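Local coordinates for gram-negative insecticidal protein (Chromobacterium piscinae, PDB 6FBM) that is an insecticidal toxin of the MACPF and beta-tripod families that probably acts by forming pores in the membranes of target cells, at residues W407-P412 / Y437-Q442; G414-G419 / S504-K509; F69-K74 / E126-W131; E174-G179 / T271-S276. All coordinates share one frame; numbering follows the deposited sequence.

Contact 1 of 4, residues W407-P412 / Y437-Q442; sequences WRAIPP and YVCVHQ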
loop_
_atom_site.group_PDB
_atom_site.type_symbol
_atom_site.label_atom_id
_atom_site.label_comp_id
_atom_site.label_asym_id
_atom_site.label_seq_id
_atom_site.Cartn_x
_atom_site.Cartn_y
_atom_site.Cartn_z
ATOM N N TRP A 407 61.282 -6.004 49.491
ATOM C CA TRP A 407 60.624 -6.437 48.261
ATOM C C TRP A 407 60.131 -5.260 47.425
ATOM O O TRP A 407 59.788 -4.212 47.973
ATOM C CB TRP A 407 59.459 -7.343 48.564
ATOM C CG TRP A 407 59.811 -8.646 49.151
ATOM C CD1 TRP A 407 60.054 -8.909 50.469
ATOM C CD2 TRP A 407 59.908 -9.894 48.472
ATOM N NE1 TRP A 407 60.313 -10.234 50.651
ATOM C CE2 TRP A 407 60.235 -10.865 49.432
ATOM C CE3 TRP A 407 59.755 -10.289 47.135
ATOM C CZ2 TRP A 407 60.411 -12.214 49.103
ATOM C CZ3 TRP A 407 59.933 -11.632 46.811
ATOM C CH2 TRP A 407 60.261 -12.569 47.790
ATOM N N ARG A 408 60.107 -5.461 46.100
ATOM C CA ARG A 408 59.558 -4.500 45.144
ATOM C C ARG A 408 58.388 -5.092 44.468
ATOM O O ARG A 408 58.434 -6.266 44.044
ATOM C CB ARG A 408 60.476 -4.275 43.972
ATOM C CG ARG A 408 61.418 -3.149 44.138
ATOM C CD ARG A 408 61.300 -2.097 43.074
ATOM N NE ARG A 408 62.658 -1.716 42.724
ATOM C CZ ARG A 408 63.506 -1.019 43.484
ATOM N NH1 ARG A 408 64.707 -0.786 42.993
ATOM N NH2 ARG A 408 63.183 -0.516 44.682
ATOM N N ALA A 409 57.370 -4.273 44.271
ATOM C CA ALA A 409 56.299 -4.675 43.404
ATOM C C ALA A 409 56.849 -4.708 41.980
ATOM O O ALA A 409 57.562 -3.801 41.549
ATOM C CB ALA A 409 55.137 -3.708 43.522
ATOM N N ILE A 410 56.571 -5.796 41.285
ATOM C CA ILE A 410 56.773 -5.863 39.859
ATOM C C ILE A 410 55.480 -5.322 39.249
ATOM O O ILE A 410 54.426 -5.955 39.388
ATOM C CB ILE A 410 57.051 -7.297 39.356
ATOM C CG1 ILE A 410 58.245 -7.911 40.072
ATOM C CG2 ILE A 410 57.335 -7.271 37.856
ATOM C CD1 ILE A 410 58.349 -9.415 39.905
ATOM N N PRO A 411 55.545 -4.147 38.606
ATOM C CA PRO A 411 54.307 -3.603 38.052
ATOM C C PRO A 411 53.921 -4.273 36.745
ATOM O O PRO A 411 54.809 -4.697 35.974
ATOM C CB PRO A 411 54.642 -2.132 37.788
ATOM C CG PRO A 411 56.068 -1.933 38.219
ATOM C CD PRO A 411 56.696 -3.286 38.301
ATOM N N PRO A 412 52.603 -4.350 36.456
ATOM C CA PRO A 412 52.207 -4.748 35.086
ATOM C C PRO A 412 52.647 -3.691 34.094
ATOM O O PRO A 412 52.932 -2.556 34.485
ATOM C CB PRO A 412 50.695 -4.811 35.150
ATOM C CG PRO A 412 50.327 -3.899 36.289
ATOM C CD PRO A 412 51.442 -3.950 37.279
ATOM N N TYR A 437 47.569 -3.680 47.722
ATOM C CA TYR A 437 48.686 -2.968 47.100
ATOM C C TYR A 437 48.441 -2.828 45.603
ATOM O O TYR A 437 48.049 -3.789 44.929
ATOM C CB TYR A 437 50.019 -3.685 47.325
ATOM C CG TYR A 437 51.239 -2.872 46.938
ATOM C CD1 TYR A 437 51.676 -2.829 45.629
ATOM C CD2 TYR A 437 51.956 -2.157 47.895
ATOM C CE1 TYR A 437 52.795 -2.079 45.268
ATOM C CE2 TYR A 437 53.083 -1.421 47.546
ATOM C CZ TYR A 437 53.508 -1.398 46.239
ATOM O OH TYR A 437 54.617 -0.670 45.890
ATOM N N VAL A 438 48.713 -1.624 45.094
ATOM C CA VAL A 438 48.603 -1.359 43.681
ATOM C C VAL A 438 49.780 -0.567 43.188
ATOM O O VAL A 438 50.454 0.138 43.957
ATOM C CB VAL A 438 47.300 -0.592 43.325
ATOM C CG1 VAL A 438 46.093 -1.437 43.673
ATOM C CG2 VAL A 438 47.236 0.764 44.030
ATOM N N CYS A 439 50.001 -0.700 41.886
ATOM C CA CYS A 439 50.865 0.188 41.139
ATOM C C CYS A 439 49.998 1.226 40.471
ATOM O O CYS A 439 48.790 1.047 40.349
ATOM C CB CYS A 439 51.642 -0.612 40.103
ATOM S SG CYS A 439 52.656 -1.854 40.860
ATOM N N VAL A 440 50.639 2.291 40.021
ATOM C CA VAL A 440 49.972 3.453 39.488
ATOM C C VAL A 440 50.412 3.583 38.052
ATOM O O VAL A 440 51.572 3.319 37.748
ATOM C CB VAL A 440 50.369 4.705 40.298
ATOM C CG1 VAL A 440 49.642 5.955 39.765
ATOM C CG2 VAL A 440 50.011 4.489 41.767
ATOM N N HIS A 441 49.494 3.955 37.165
ATOM C CA HIS A 441 49.829 4.059 35.748
ATOM C C HIS A 441 50.852 5.180 35.525
ATOM O O HIS A 441 50.761 6.237 36.148
ATOM C CB HIS A 441 48.584 4.271 34.857
ATOM C CG HIS A 441 48.868 4.093 33.398
ATOM N ND1 HIS A 441 49.007 5.156 32.535
ATOM C CD2 HIS A 441 49.040 2.983 32.649
ATOM C CE1 HIS A 441 49.276 4.711 31.318
ATOM N NE2 HIS A 441 49.321 3.395 31.363
ATOM N N GLN A 442 51.837 4.867 34.681
ATOM C CA GLN A 442 52.873 5.766 34.138
ATOM C C GLN A 442 52.438 7.230 33.972
ATOM O O GLN A 442 53.109 8.152 34.429
ATOM C CB GLN A 442 53.303 5.167 32.777
ATOM C CG GLN A 442 54.133 6.019 31.813
ATOM C CD GLN A 442 54.746 5.160 30.697
ATOM O OE1 GLN A 442 54.183 4.110 30.316
ATOM N NE2 GLN A 442 55.921 5.593 30.178
#

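Contact 2 of 4, residues G414-G419 / S504-K509; sequences GYRALG and SIACVK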
loop_
_atom_site.group_PDB
_atom_site.type_symbol
_atom_site.label_atom_id
_atom_site.label_comp_id
_atom_site.label_asym_id
_atom_site.label_seq_id
_atom_site.Cartn_x
_atom_site.Cartn_y
_atom_site.Cartn_z
ATOM N N GLY A 414 53.262 -0.801 31.800
ATOM C CA GLY A 414 52.766 0.570 31.814
ATOM C C GLY A 414 52.567 1.209 33.179
ATOM O O GLY A 414 52.280 2.397 33.242
ATOM N N TYR A 415 52.718 0.441 34.263
ATOM C CA TYR A 415 52.526 0.961 35.620
ATOM C C TYR A 415 53.847 1.055 36.411
ATOM O O TYR A 415 54.885 0.598 35.962
ATOM C CB TYR A 415 51.513 0.105 36.354
ATOM C CG TYR A 415 50.164 0.080 35.717
ATOM C CD1 TYR A 415 49.941 -0.624 34.532
ATOM C CD2 TYR A 415 49.072 0.754 36.301
ATOM C CE1 TYR A 415 48.688 -0.644 33.939
ATOM C CE2 TYR A 415 47.808 0.732 35.709
ATOM C CZ TYR A 415 47.627 0.039 34.536
ATOM O OH TYR A 415 46.396 0.017 33.978
ATOM N N ARG A 416 53.785 1.683 37.578
ATOM C CA ARG A 416 54.958 1.898 38.424
ATOM C C ARG A 416 54.595 1.703 39.875
ATOM O O ARG A 416 53.481 2.008 40.279
ATOM C CB ARG A 416 55.437 3.349 38.300
ATOM C CG ARG A 416 55.790 3.800 36.908
ATOM C CD ARG A 416 57.140 3.254 36.496
ATOM N NE ARG A 416 57.438 3.757 35.167
ATOM C CZ ARG A 416 56.980 3.261 34.023
ATOM N NH1 ARG A 416 56.226 2.180 33.998
ATOM N NH2 ARG A 416 57.302 3.873 32.893
ATOM N N ALA A 417 55.552 1.220 40.661
ATOM C CA ALA A 417 55.381 1.129 42.110
ATOM C C ALA A 417 55.934 2.397 42.766
ATOM O O ALA A 417 56.872 3.008 42.270
ATOM C CB ALA A 417 56.076 -0.106 42.642
ATOM N N LEU A 418 55.298 2.807 43.858
ATOM C CA LEU A 418 55.659 4.036 44.557
ATOM C C LEU A 418 56.489 3.808 45.818
ATOM O O LEU A 418 57.150 4.733 46.298
ATOM C CB LEU A 418 54.414 4.818 44.915
ATOM C CG LEU A 418 53.439 5.114 43.766
ATOM C CD1 LEU A 418 52.400 6.140 44.221
ATOM C CD2 LEU A 418 54.174 5.627 42.519
ATOM N N GLY A 419 56.492 2.573 46.330
ATOM C CA GLY A 419 57.287 2.239 47.488
ATOM C C GLY A 419 57.507 0.764 47.680
ATOM O O GLY A 419 56.660 -0.043 47.323
ATOM N N SER A 504 60.319 1.096 36.858
ATOM C CA SER A 504 59.850 0.216 37.929
ATOM C C SER A 504 59.252 1.003 39.096
ATOM O O SER A 504 58.132 0.755 39.507
ATOM C CB SER A 504 61.012 -0.621 38.433
ATOM O OG SER A 504 61.343 -1.614 37.497
ATOM N N ILE A 505 60.024 1.927 39.638
ATOM C CA ILE A 505 59.604 2.757 40.741
ATOM C C ILE A 505 59.419 4.156 40.228
ATOM O O ILE A 505 60.169 4.607 39.368
ATOM C CB ILE A 505 60.648 2.764 41.890
ATOM C CG1 ILE A 505 60.776 1.373 42.518
ATOM C CG2 ILE A 505 60.325 3.821 42.947
ATOM C CD1 ILE A 505 59.578 1.005 43.378
ATOM N N ALA A 506 58.429 4.847 40.783
ATOM C CA ALA A 506 58.173 6.234 40.433
ATOM C C ALA A 506 57.562 6.989 41.604
ATOM O O ALA A 506 57.334 6.415 42.681
ATOM C CB ALA A 506 57.277 6.307 39.219
ATOM N N CYS A 507 57.346 8.286 41.400
ATOM C CA CYS A 507 56.601 9.129 42.330
ATOM C C CYS A 507 55.340 9.633 41.649
ATOM O O CYS A 507 55.329 9.853 40.444
ATOM C CB CYS A 507 57.440 10.318 42.766
ATOM S SG CYS A 507 59.005 9.868 43.485
ATOM N N VAL A 508 54.301 9.853 42.446
ATOM C CA VAL A 508 52.995 10.191 41.930
ATOM C C VAL A 508 52.834 11.704 41.895
ATOM O O VAL A 508 53.063 12.376 42.902
ATOM C CB VAL A 508 51.856 9.495 42.713
ATOM C CG1 VAL A 508 51.775 9.902 44.199
ATOM C CG2 VAL A 508 50.526 9.685 41.997
ATOM N N LYS A 509 52.443 12.214 40.710
ATOM C CA LYS A 509 52.262 13.644 40.442
ATOM C C LYS A 509 51.183 14.306 41.302
ATOM O O LYS A 509 50.105 13.722 41.531
ATOM C CB LYS A 509 51.867 13.875 38.983
ATOM C CG LYS A 509 52.932 13.571 37.941
ATOM C CD LYS A 509 52.312 13.645 36.546
ATOM C CE LYS A 509 53.291 13.982 35.449
ATOM N NZ LYS A 509 52.536 13.975 34.166
HETATM O O HOH W 1 59.953 5.093 36.598
#

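Contact 3 of 4, residues F69-K74 / E126-W131; sequences FHSDFK and EAHVLW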
loop_
_atom_site.group_PDB
_atom_site.type_symbol
_atom_site.label_atom_id
_atom_site.label_comp_id
_atom_site.label_asym_id
_atom_site.label_seq_id
_atom_site.Cartn_x
_atom_site.Cartn_y
_atom_site.Cartn_z
ATOM N N PHE A 69 29.453 3.413 -6.169
ATOM C CA PHE A 69 28.891 2.555 -5.147
ATOM C C PHE A 69 30.035 1.869 -4.397
ATOM O O PHE A 69 30.573 0.879 -4.872
ATOM C CB PHE A 69 27.943 1.538 -5.797
ATOM C CG PHE A 69 27.189 0.699 -4.801
ATOM C CD1 PHE A 69 27.848 -0.297 -4.068
ATOM C CD2 PHE A 69 25.824 0.916 -4.543
ATOM C CE1 PHE A 69 27.178 -1.051 -3.108
ATOM C CE2 PHE A 69 25.173 0.193 -3.553
ATOM C CZ PHE A 69 25.840 -0.805 -2.852
ATOM N N HIS A 70 30.411 2.422 -3.250
ATOM C CA HIS A 70 31.493 1.848 -2.438
ATOM C C HIS A 70 31.466 2.330 -0.983
ATOM O O HIS A 70 30.744 3.271 -0.644
ATOM C CB HIS A 70 32.873 2.105 -3.080
ATOM C CG HIS A 70 33.409 3.458 -2.785
ATOM N ND1 HIS A 70 32.720 4.613 -3.086
ATOM C CD2 HIS A 70 34.485 3.841 -2.054
ATOM C CE1 HIS A 70 33.400 5.660 -2.642
ATOM N NE2 HIS A 70 34.483 5.222 -2.021
ATOM N N SER A 71 32.287 1.669 -0.162
ATOM C CA SER A 71 32.430 1.925 1.285
ATOM C C SER A 71 33.769 2.597 1.607
ATOM O O SER A 71 34.816 2.057 1.288
ATOM C CB SER A 71 32.327 0.617 2.063
ATOM O OG SER A 71 30.980 0.215 2.130
ATOM N N ASP A 72 33.709 3.774 2.233
ATOM C CA ASP A 72 34.898 4.439 2.792
ATOM C C ASP A 72 34.886 4.123 4.271
ATOM O O ASP A 72 33.888 4.321 4.970
ATOM C CB ASP A 72 34.900 5.965 2.556
ATOM C CG ASP A 72 35.277 6.345 1.098
ATOM O OD1 ASP A 72 36.159 5.641 0.550
ATOM O OD2 ASP A 72 34.702 7.329 0.504
ATOM N N PHE A 73 36.011 3.621 4.758
ATOM C CA PHE A 73 36.189 3.325 6.163
ATOM C C PHE A 73 37.170 4.336 6.748
ATOM O O PHE A 73 38.231 4.551 6.205
ATOM C CB PHE A 73 36.724 1.917 6.298
ATOM C CG PHE A 73 36.821 1.457 7.702
ATOM C CD1 PHE A 73 35.712 0.921 8.343
ATOM C CD2 PHE A 73 38.037 1.563 8.398
ATOM C CE1 PHE A 73 35.803 0.499 9.659
ATOM C CE2 PHE A 73 38.140 1.146 9.718
ATOM C CZ PHE A 73 37.022 0.622 10.349
ATOM N N LYS A 74 36.808 4.964 7.852
ATOM C CA LYS A 74 37.638 6.018 8.454
ATOM C C LYS A 74 37.633 5.871 9.955
ATOM O O LYS A 74 36.598 5.574 10.532
ATOM C CB LYS A 74 37.094 7.396 8.133
ATOM C CG LYS A 74 37.602 7.980 6.823
ATOM C CD LYS A 74 36.983 9.331 6.481
ATOM C CE LYS A 74 35.732 9.340 5.579
ATOM N NZ LYS A 74 35.820 10.127 4.314
ATOM N N GLU A 126 31.837 4.070 8.779
ATOM C CA GLU A 126 31.746 3.361 7.535
ATOM C C GLU A 126 30.732 4.095 6.705
ATOM O O GLU A 126 29.538 4.091 7.016
ATOM C CB GLU A 126 31.340 1.921 7.752
ATOM C CG GLU A 126 31.393 1.132 6.470
ATOM C CD GLU A 126 31.069 -0.306 6.664
ATOM O OE1 GLU A 126 31.926 -1.102 6.258
ATOM O OE2 GLU A 126 29.989 -0.637 7.191
ATOM N N ALA A 127 31.219 4.716 5.647
ATOM C CA ALA A 127 30.399 5.554 4.789
ATOM C C ALA A 127 30.043 4.739 3.543
ATOM O O ALA A 127 30.937 4.273 2.818
ATOM C CB ALA A 127 31.146 6.823 4.419
ATOM N N HIS A 128 28.739 4.537 3.320
ATOM C CA HIS A 128 28.261 3.792 2.171
ATOM C C HIS A 128 27.854 4.815 1.119
ATOM O O HIS A 128 26.723 5.267 1.098
ATOM C CB HIS A 128 27.118 2.891 2.586
ATOM C CG HIS A 128 27.540 1.774 3.499
ATOM N ND1 HIS A 128 27.456 0.441 3.130
ATOM C CD2 HIS A 128 28.097 1.788 4.731
ATOM C CE1 HIS A 128 27.925 -0.310 4.112
ATOM N NE2 HIS A 128 28.315 0.482 5.094
ATOM N N VAL A 129 28.797 5.180 0.263
ATOM C CA VAL A 129 28.563 6.216 -0.729
ATOM C C VAL A 129 27.831 5.616 -1.907
ATOM O O VAL A 129 28.218 4.565 -2.397
ATOM C CB VAL A 129 29.888 6.814 -1.265
ATOM C CG1 VAL A 129 29.618 7.913 -2.303
ATOM C CG2 VAL A 129 30.758 7.341 -0.111
ATOM N N LEU A 130 26.752 6.258 -2.329
ATOM C CA LEU A 130 26.101 5.913 -3.580
ATOM C C LEU A 130 26.600 6.860 -4.683
ATOM O O LEU A 130 26.962 6.413 -5.766
ATOM C CB LEU A 130 24.577 5.985 -3.414
ATOM C CG LEU A 130 24.038 5.133 -2.262
ATOM C CD1 LEU A 130 22.581 5.432 -2.037
ATOM C CD2 LEU A 130 24.237 3.641 -2.473
ATOM N N TRP A 131 26.594 8.162 -4.415
ATOM C CA TRP A 131 27.129 9.135 -5.348
ATOM C C TRP A 131 27.620 10.373 -4.645
ATOM O O TRP A 131 27.336 10.574 -3.461
ATOM C CB TRP A 131 26.085 9.528 -6.399
ATOM C CG TRP A 131 24.797 9.908 -5.828
ATOM C CD1 TRP A 131 24.451 11.135 -5.397
ATOM C CD2 TRP A 131 23.657 9.068 -5.652
ATOM N NE1 TRP A 131 23.119 11.137 -4.967
ATOM C CE2 TRP A 131 22.614 9.875 -5.157
ATOM C CE3 TRP A 131 23.389 7.738 -5.951
ATOM C CZ2 TRP A 131 21.364 9.364 -4.844
ATOM C CZ3 TRP A 131 22.151 7.230 -5.663
ATOM C CH2 TRP A 131 21.148 8.035 -5.115
#

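Contact 4 of 4, residues E174-G179 / T271-S276; sequences EAAVGG and TLMDFS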
loop_
_atom_site.group_PDB
_atom_site.type_symbol
_atom_site.label_atom_id
_atom_site.label_comp_id
_atom_site.label_asym_id
_atom_site.label_seq_id
_atom_site.Cartn_x
_atom_site.Cartn_y
_atom_site.Cartn_z
ATOM N N GLU A 174 30.314 20.114 -2.170
ATOM C CA GLU A 174 30.444 18.746 -2.628
ATOM C C GLU A 174 30.048 17.833 -1.464
ATOM O O GLU A 174 30.418 18.074 -0.322
ATOM C CB GLU A 174 31.884 18.494 -3.043
ATOM C CG GLU A 174 32.100 17.248 -3.872
ATOM C CD GLU A 174 33.581 17.129 -4.242
ATOM O OE1 GLU A 174 34.380 16.843 -3.334
ATOM O OE2 GLU A 174 33.952 17.330 -5.424
ATOM N N ALA A 175 29.295 16.779 -1.746
ATOM C CA ALA A 175 28.910 15.846 -0.688
ATOM C C ALA A 175 28.743 14.428 -1.196
ATOM O O ALA A 175 28.300 14.195 -2.328
ATOM C CB ALA A 175 27.610 16.303 -0.055
ATOM N N ALA A 176 29.083 13.499 -0.314
ATOM C CA ALA A 176 28.797 12.105 -0.524
ATOM C C ALA A 176 27.363 11.850 -0.098
ATOM O O ALA A 176 26.933 12.302 0.947
ATOM C CB ALA A 176 29.751 11.262 0.288
ATOM N N VAL A 177 26.646 11.100 -0.925
ATOM C CA VAL A 177 25.286 10.733 -0.636
ATOM C C VAL A 177 25.162 9.224 -0.472
ATOM O O VAL A 177 25.680 8.449 -1.257
ATOM C CB VAL A 177 24.353 11.233 -1.750
ATOM C CG1 VAL A 177 22.942 10.834 -1.452
ATOM C CG2 VAL A 177 24.444 12.752 -1.896
ATOM N N GLY A 178 24.471 8.817 0.580
ATOM C CA GLY A 178 24.183 7.428 0.891
ATOM C C GLY A 178 23.825 7.270 2.352
ATOM O O GLY A 178 22.970 7.982 2.865
ATOM N N GLY A 179 24.489 6.345 3.041
ATOM C CA GLY A 179 24.354 6.262 4.497
ATOM C C GLY A 179 25.657 6.014 5.164
ATOM O O GLY A 179 26.543 5.387 4.600
ATOM N N THR A 271 21.079 10.218 2.037
ATOM C CA THR A 271 21.258 11.638 2.327
ATOM C C THR A 271 22.725 11.987 2.238
ATOM O O THR A 271 23.565 11.123 2.085
ATOM C CB THR A 271 20.785 12.050 3.736
ATOM O OG1 THR A 271 21.629 11.431 4.718
ATOM C CG2 THR A 271 19.343 11.607 3.976
ATOM N N LEU A 272 23.020 13.275 2.294
ATOM C CA LEU A 272 24.353 13.760 2.496
ATOM C C LEU A 272 24.804 13.059 3.755
ATOM O O LEU A 272 24.087 13.036 4.728
ATOM C CB LEU A 272 24.345 15.279 2.671
ATOM C CG LEU A 272 25.633 15.970 3.131
ATOM C CD1 LEU A 272 25.678 17.399 2.580
ATOM C CD2 LEU A 272 25.732 16.062 4.621
ATOM N N MET A 273 25.973 12.449 3.703
ATOM C CA MET A 273 26.523 11.757 4.847
ATOM C C MET A 273 28.041 11.762 4.946
ATOM O O MET A 273 28.572 11.134 5.866
ATOM C CB MET A 273 26.012 10.312 4.890
ATOM C CG MET A 273 26.056 9.542 3.584
ATOM S SD MET A 273 27.659 9.144 2.858
ATOM C CE MET A 273 28.262 8.014 4.073
ATOM N N ASP A 274 28.753 12.432 4.047
ATOM C CA ASP A 274 30.192 12.490 4.158
ATOM C C ASP A 274 30.740 13.660 3.378
ATOM O O ASP A 274 30.123 14.151 2.416
ATOM C CB ASP A 274 30.828 11.182 3.667
ATOM C CG ASP A 274 32.141 10.825 4.392
ATOM O OD1 ASP A 274 32.542 11.533 5.341
ATOM O OD2 ASP A 274 32.751 9.798 3.980
ATOM N N PHE A 275 31.911 14.109 3.811
ATOM C CA PHE A 275 32.590 15.242 3.240
ATOM C C PHE A 275 33.924 14.780 2.710
ATOM O O PHE A 275 34.539 13.847 3.274
ATOM C CB PHE A 275 32.866 16.262 4.319
ATOM C CG PHE A 275 31.669 17.001 4.808
ATOM C CD1 PHE A 275 30.523 17.154 4.043
ATOM C CD2 PHE A 275 31.734 17.646 6.033
ATOM C CE1 PHE A 275 29.468 17.901 4.506
ATOM C CE2 PHE A 275 30.683 18.388 6.504
ATOM C CZ PHE A 275 29.548 18.519 5.735
ATOM N N SER A 276 34.365 15.449 1.647
ATOM C CA SER A 276 35.678 15.292 1.080
ATOM C C SER A 276 36.437 16.589 1.340
ATOM O O SER A 276 35.881 17.523 1.923
ATOM C CB SER A 276 35.548 15.111 -0.428
ATOM O OG SER A 276 35.295 16.372 -1.067
#

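Contact 1 of 4, residues W407-P412 / Y437-Q442
Two small antiparallel sheets pack together in the Vps62-family region, probably the beta-tripod part of the toxin, where Ala409 and Pro411 meet Tyr437 and Cys439. Strand 403-410 belongs to one sheet and strand 439-441 to the other. The touching parts run at 52° to each other, and the contact is apolar side-chain packing with no backbone pairing. Ala409 directs its methyl at the tyrosine ring, with CB 3.3 Å from Tyr437 CE1. The methyl comes in obliquely and also lies near the phenol oxygen. The ring reaches it because CG of Tyr437 is turned anti to the backbone N (chi1 -169°). The ring is fixed from outside the two segments. Its OH is hydrogen-bonded to the carbonyl oxygen of Gly419, and Trp389 meets it edge-to-face. On the far side of the strand, Arg408 points away and forms a salt bridge with Asp420. Cys439 makes the second half of the contact with its sulfur. SG stands anti to the carbonyl carbon (chi1 -60°), which brings it up to the two prolines after the strand. Ala409 CB also reaches Cys439 SG, at 4.1 Å, so the one methyl touches both the ring and the sulfur. Pro412 comes less close, with CD 4.3 Å from Cys439 SG. The nearest proline carbons are CA and CB of Pro411, and CB lies 3.7 Å from Cys439 SG.

Contact 2 of 4, residues G414-G419 / S504-K509
Ser504 offers its carbonyl oxygen to Ala417, whose N lies 2.9 Å from Ser504 O in a nearly straight bond (166° at the hydrogen). The CA-H of Arg416 leans on the same oxygen. The side chain of Ser504 starts out away from segment 414-419, but its backbone is covered by the middle of the Arg416 side chain. That chain bends at CG (chi2 -77°) and passes CD close to Ser504 N. Its NH1 turns back to bond the carbonyl oxygen of Tyr415 from above the carbonyl plane. Ile505 comes next and sits level with Ala417. Its CA-H lies close to Ala417 O, and its CD1 touches Ala417 CB at 3.7 Å. The carbonyl of Ile505 faces a water, which donates to Ile505 O at 2.8 Å and accepts a weak bond from Arg416 NE. Ala506 supplies the second backbone bond, with its N 2.8 Å from Ala417 O. Its methyl packs on the arginine stem, CB to Arg416 CB at 3.6 Å. Its oxygen lies under Leu418, with Ala506 O 3.3 Å from Leu418 CD2. Cys507 turns its side chain away, while its backbone bonds Ala446. Val508 completes the contact: its CB is 3.7 Å from Leu418 CD1, and the two side chains cross obliquely. The pattern is that of an isolated parallel beta bridge, Ala417 with Ile505. It ties the residues following edge strand 415-416 of a three-stranded sheet to the chain leading into 506-508, which pairs with strand 445-447 in a two-stranded sheet.

Contact 3 of 4, residues F69-K74 / E126-W131
Ala127 O is gripped twice by strand 64-78: Asp72 N donates to it at 2.9 Å, and Ser71 CA turns its hydrogen to it, with Ser71 CA 3.2 Å from Ala127 O. The pair of strands, 64-78 and 120-134, is an antiparallel part of the large MACPF sheet. Ala127 N returns a straight bond to Asp72 O at 2.8 Å. His70 and Val129 form the next hydrogen-bonded pair. Between them, Ser71 faces His128 on the side of the sheet covered by helix 255-269. Ser71 OG sits over one face of the imidazole, 3.6 Å above its plane and offset toward the rim. The ring is held by His128 NE2, which bonds Glu126 OE2 at 2.9 Å from above the carboxylate plane. Tyr206 OH also bonds that oxygen. Glu212 lies close to the other oxygen, which probably raises the pKa of one of the two acids. On the other side, His70 lies alongside Val129. Its CG stands between the backbone N and the carbonyl carbon (chi1 82°), bringing CE1 to 3.9 Å from Val129 CB. Near the corner of strand 120-134, Phe69 CE2 touches Leu130 CD2 at 3.7 Å.

Contact 4 of 4, residues E174-G179 / T271-S276
Met273 packs against Ala176, Gly178 and Gly179 from a classic beta bulge in the bent MACPF sheet, in which Met273 and Asp274 together face Ala176. The side chain leaves CB with CG between the backbone N and the carbonyl carbon (chi1 46°), then bends at each later torsion and curls over the facing strand. Its CG lies 3.4 Å from Gly178 C. SD follows over the strand, 3.9 Å from Ala176 CB. CE ends 3.2 Å from Gly179 O, on the side of the neighbouring strand 120-134. Gly178 and Gly179 carry no side chains, and Met273 lies against their backbone where the chain turns a corner. At the bulge, Met273 N bonds Ala176 O at 2.9 Å. Ala176 N also bonds Asp274 O, though the pairing there is loose. Beyond it, Gly178 and Thr271 exchange two backbone bonds. The side chain of Asp274 touches Ala176 with its CB, 3.5 Å from Ala176 CB, but its carboxylate leads away to Lys74 and the hydroxyl of Tyr29. At the other end, Ser276 OG donates to Glu174 OE1. The modelled distance is very short, so its exact length is doubtful. The same hydroxyl is bonded by the backbone N of Glu278. On the side of Val177 and Leu272, Leu272 CD1 presses on Ala175 CB at 3.4 Å.

The four contacts form two pairs on opposite sides of the chain's centre. Contacts 3 and 4 share the MACPF sheet, with centres about 9 Å apart. Leu130 N to Val177 O and His128 N to Gly179 O, both 2.7 Å, probably join them as hydrogen bonds. The salt bridge of Lys74 NZ in contact 3 with Asp274 OD2 in contact 4 also links them. Contacts 1 and 2 lie in the Vps62-family region, with centres about 7 Å apart. Strands 439-441 and 415-416 are neighbours there, and Arg416 N lies 2.8 Å from Val440 O. The centres of contacts 1 and 3 are about 46 Å apart, and their nearest atoms about 24 Å, so the pairs do not touch.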